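Long-range contact in transcriptional activator TenA-1 (Sulfolobus solfataricus P2, PDB 2QZC), which is a putative TenA-like thiaminase with the all-helical heme oxygenase-like fold, and so probably acts in thiamine metabolism: residues A[10-15]-A[190-195]. Numbering follows the deposited sequence.
Sequences NLINGV and NIFINS
The ring of Phe192 has Leu11 over one face and Val15 at its edge. Leu11 CB sits almost exactly above the centre, 3.6 Å from the Phe192 ring centroid and 5° off the normal, in a CH-pi contact. From there the leucine spreads along the same ring: CD1 of Leu11 reaches CD2 of Phe192 at 3.9 Å, while CD2 of Leu11 lies near CB and CG of Phe192, where the ring joins its chain. Val15 meets the edge of the ring in its plane, its CG1 3.5 Å from CD1 of Phe192. With CG anti to its own backbone N (chi1 -171°), Phe192 extends from helix 186-208 to the flank of helix 6-14, where its CZ also approaches CG1 of Ile12 at 4.2 Å.

The same methyl of Val15 serves a second neighbour, packing 3.6 Å from CG1 of Ile193; these two side chains run past each other in opposite senses. Farther along the same isoleucine, CD1 of Ile193 comes to 4.0 Å from the carbonyl O of Gly14.

The axes of 10-14 and 190-195 cross at -65°, 9.7 Å apart at closest approach. Helix 127-148 adds Val132 and Pro136 against Phe192 and Phe139 against Ile12, and Trp19 of helix 18-23 touches both Phe192 and Ile12. The contact thus packs the N-terminal helix of this heme oxygenase-like bundle onto its long C-terminal one. Between the two segments the join is almost wholly apolar, the backbone oxygens of Leu11 and Gly14 merely touching carbon, so its hold rests on dispersion and the burial of apolar surface.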
loop_
_atom_site.group_PDB
_atom_site.type_symbol
_atom_site.label_atom_id
_atom_site.label_comp_id
_atom_site.label_asym_id
_atom_site.label_seq_id
_atom_site.Cartn_x
_atom_site.Cartn_y
_atom_site.Cartn_z
ATOM N N ASN A 10 -12.368 -22.351 -10.184
ATOM C CA ASN A 10 -13.627 -22.669 -9.537
ATOM C C ASN A 10 -14.548 -21.457 -9.467
ATOM O O ASN A 10 -15.758 -21.601 -9.601
ATOM C CB ASN A 10 -13.375 -23.228 -8.139
ATOM C CG ASN A 10 -12.595 -24.541 -8.153
ATOM O OD1 ASN A 10 -12.595 -25.258 -9.148
ATOM N ND2 ASN A 10 -11.966 -24.853 -7.040
ATOM N N LEU A 11 -13.970 -20.280 -9.216
ATOM C CA LEU A 11 -14.749 -19.042 -9.172
ATOM C C LEU A 11 -15.287 -18.758 -10.573
ATOM O O LEU A 11 -16.476 -18.478 -10.710
ATOM C CB LEU A 11 -13.916 -17.876 -8.645
ATOM C CG LEU A 11 -13.632 -17.920 -7.138
ATOM C CD1 LEU A 11 -12.426 -17.052 -6.734
ATOM C CD2 LEU A 11 -14.866 -17.532 -6.316
ATOM N N ILE A 12 -14.440 -18.830 -11.600
ATOM C CA ILE A 12 -14.888 -18.620 -12.974
ATOM C C ILE A 12 -16.003 -19.615 -13.351
ATOM O O ILE A 12 -17.039 -19.224 -13.891
ATOM C CB ILE A 12 -13.715 -18.654 -13.970
ATOM C CG1 ILE A 12 -12.812 -17.426 -13.762
ATOM C CG2 ILE A 12 -14.228 -18.727 -15.396
ATOM C CD1 ILE A 12 -11.478 -17.495 -14.527
ATOM N N ASN A 13 -15.804 -20.908 -13.066
ATOM C CA ASN A 13 -16.844 -21.885 -13.414
ATOM C C ASN A 13 -18.147 -21.590 -12.656
ATOM O O ASN A 13 -19.245 -21.750 -13.207
ATOM C CB ASN A 13 -16.329 -23.333 -13.240
ATOM C CG ASN A 13 -15.251 -23.702 -14.267
ATOM O OD1 ASN A 13 -15.218 -23.159 -15.367
ATOM N ND2 ASN A 13 -14.381 -24.645 -13.909
ATOM N N GLY A 14 -18.033 -21.101 -11.427
ATOM C CA GLY A 14 -19.184 -20.745 -10.633
ATOM C C GLY A 14 -20.044 -19.591 -11.105
ATOM O O GLY A 14 -21.218 -19.476 -10.686
ATOM N N VAL A 15 -19.515 -18.738 -11.978
ATOM C CA VAL A 15 -20.337 -17.652 -12.537
ATOM C C VAL A 15 -21.075 -18.058 -13.814
ATOM O O VAL A 15 -21.836 -17.252 -14.371
ATOM C CB VAL A 15 -19.520 -16.326 -12.774
ATOM C CG1 VAL A 15 -18.696 -15.965 -11.534
ATOM C CG2 VAL A 15 -18.602 -16.391 -13.974
ATOM N N ASN A 190 -20.419 -15.478 -4.378
ATOM C CA ASN A 190 -21.445 -14.466 -4.644
ATOM C C ASN A 190 -20.865 -13.058 -4.772
ATOM O O ASN A 190 -21.340 -12.281 -5.609
ATOM C CB ASN A 190 -22.555 -14.553 -3.608
ATOM C CG ASN A 190 -23.456 -15.769 -3.839
ATOM O OD1 ASN A 190 -23.507 -16.311 -4.946
ATOM N ND2 ASN A 190 -24.199 -16.155 -2.799
ATOM N N ILE A 191 -19.796 -12.782 -4.029
ATOM C CA ILE A 191 -19.069 -11.497 -4.156
ATOM C C ILE A 191 -18.417 -11.424 -5.548
ATOM O O ILE A 191 -18.490 -10.397 -6.248
ATOM C CB ILE A 191 -18.021 -11.331 -3.035
ATOM C CG1 ILE A 191 -18.721 -11.164 -1.693
ATOM C CG2 ILE A 191 -17.104 -10.102 -3.276
ATOM C CD1 ILE A 191 -17.794 -11.299 -0.463
ATOM N N PHE A 192 -17.724 -12.502 -5.946
ATOM C CA PHE A 192 -17.069 -12.617 -7.243
ATOM C C PHE A 192 -18.103 -12.418 -8.355
ATOM O O PHE A 192 -17.865 -11.680 -9.335
ATOM C CB PHE A 192 -16.402 -13.997 -7.345
ATOM C CG PHE A 192 -15.503 -14.209 -8.526
ATOM C CD1 PHE A 192 -16.015 -14.722 -9.718
ATOM C CD2 PHE A 192 -14.118 -13.993 -8.440
ATOM C CE1 PHE A 192 -15.183 -14.968 -10.805
ATOM C CE2 PHE A 192 -13.284 -14.261 -9.508
ATOM C CZ PHE A 192 -13.832 -14.744 -10.702
ATOM N N ILE A 193 -19.256 -13.075 -8.235
ATOM C CA ILE A 193 -20.346 -12.933 -9.242
ATOM C C ILE A 193 -20.774 -11.452 -9.368
ATOM O O ILE A 193 -20.901 -10.948 -10.476
ATOM C CB ILE A 193 -21.584 -13.808 -8.884
ATOM C CG1 ILE A 193 -21.241 -15.306 -9.059
ATOM C CG2 ILE A 193 -22.810 -13.400 -9.726
ATOM C CD1 ILE A 193 -22.267 -16.271 -8.456
ATOM N N ASN A 194 -20.931 -10.769 -8.231
ATOM C CA ASN A 194 -21.300 -9.339 -8.263
ATOM C C ASN A 194 -20.257 -8.517 -9.011
ATOM O O ASN A 194 -20.619 -7.660 -9.843
ATOM C CB ASN A 194 -21.604 -8.735 -6.889
ATOM C CG ASN A 194 -23.016 -9.008 -6.424
ATOM O OD1 ASN A 194 -23.854 -9.508 -7.211
ATOM N ND2 ASN A 194 -23.312 -8.680 -5.156
ATOM N N SER A 195 -18.965 -8.768 -8.755
ATOM C CA SER A 195 -17.923 -8.067 -9.507
ATOM C C SER A 195 -17.999 -8.310 -11.009
ATOM O O SER A 195 -17.843 -7.371 -11.815
ATOM C CB SER A 195 -16.547 -8.380 -8.962
ATOM O OG SER A 195 -16.366 -7.798 -7.680
#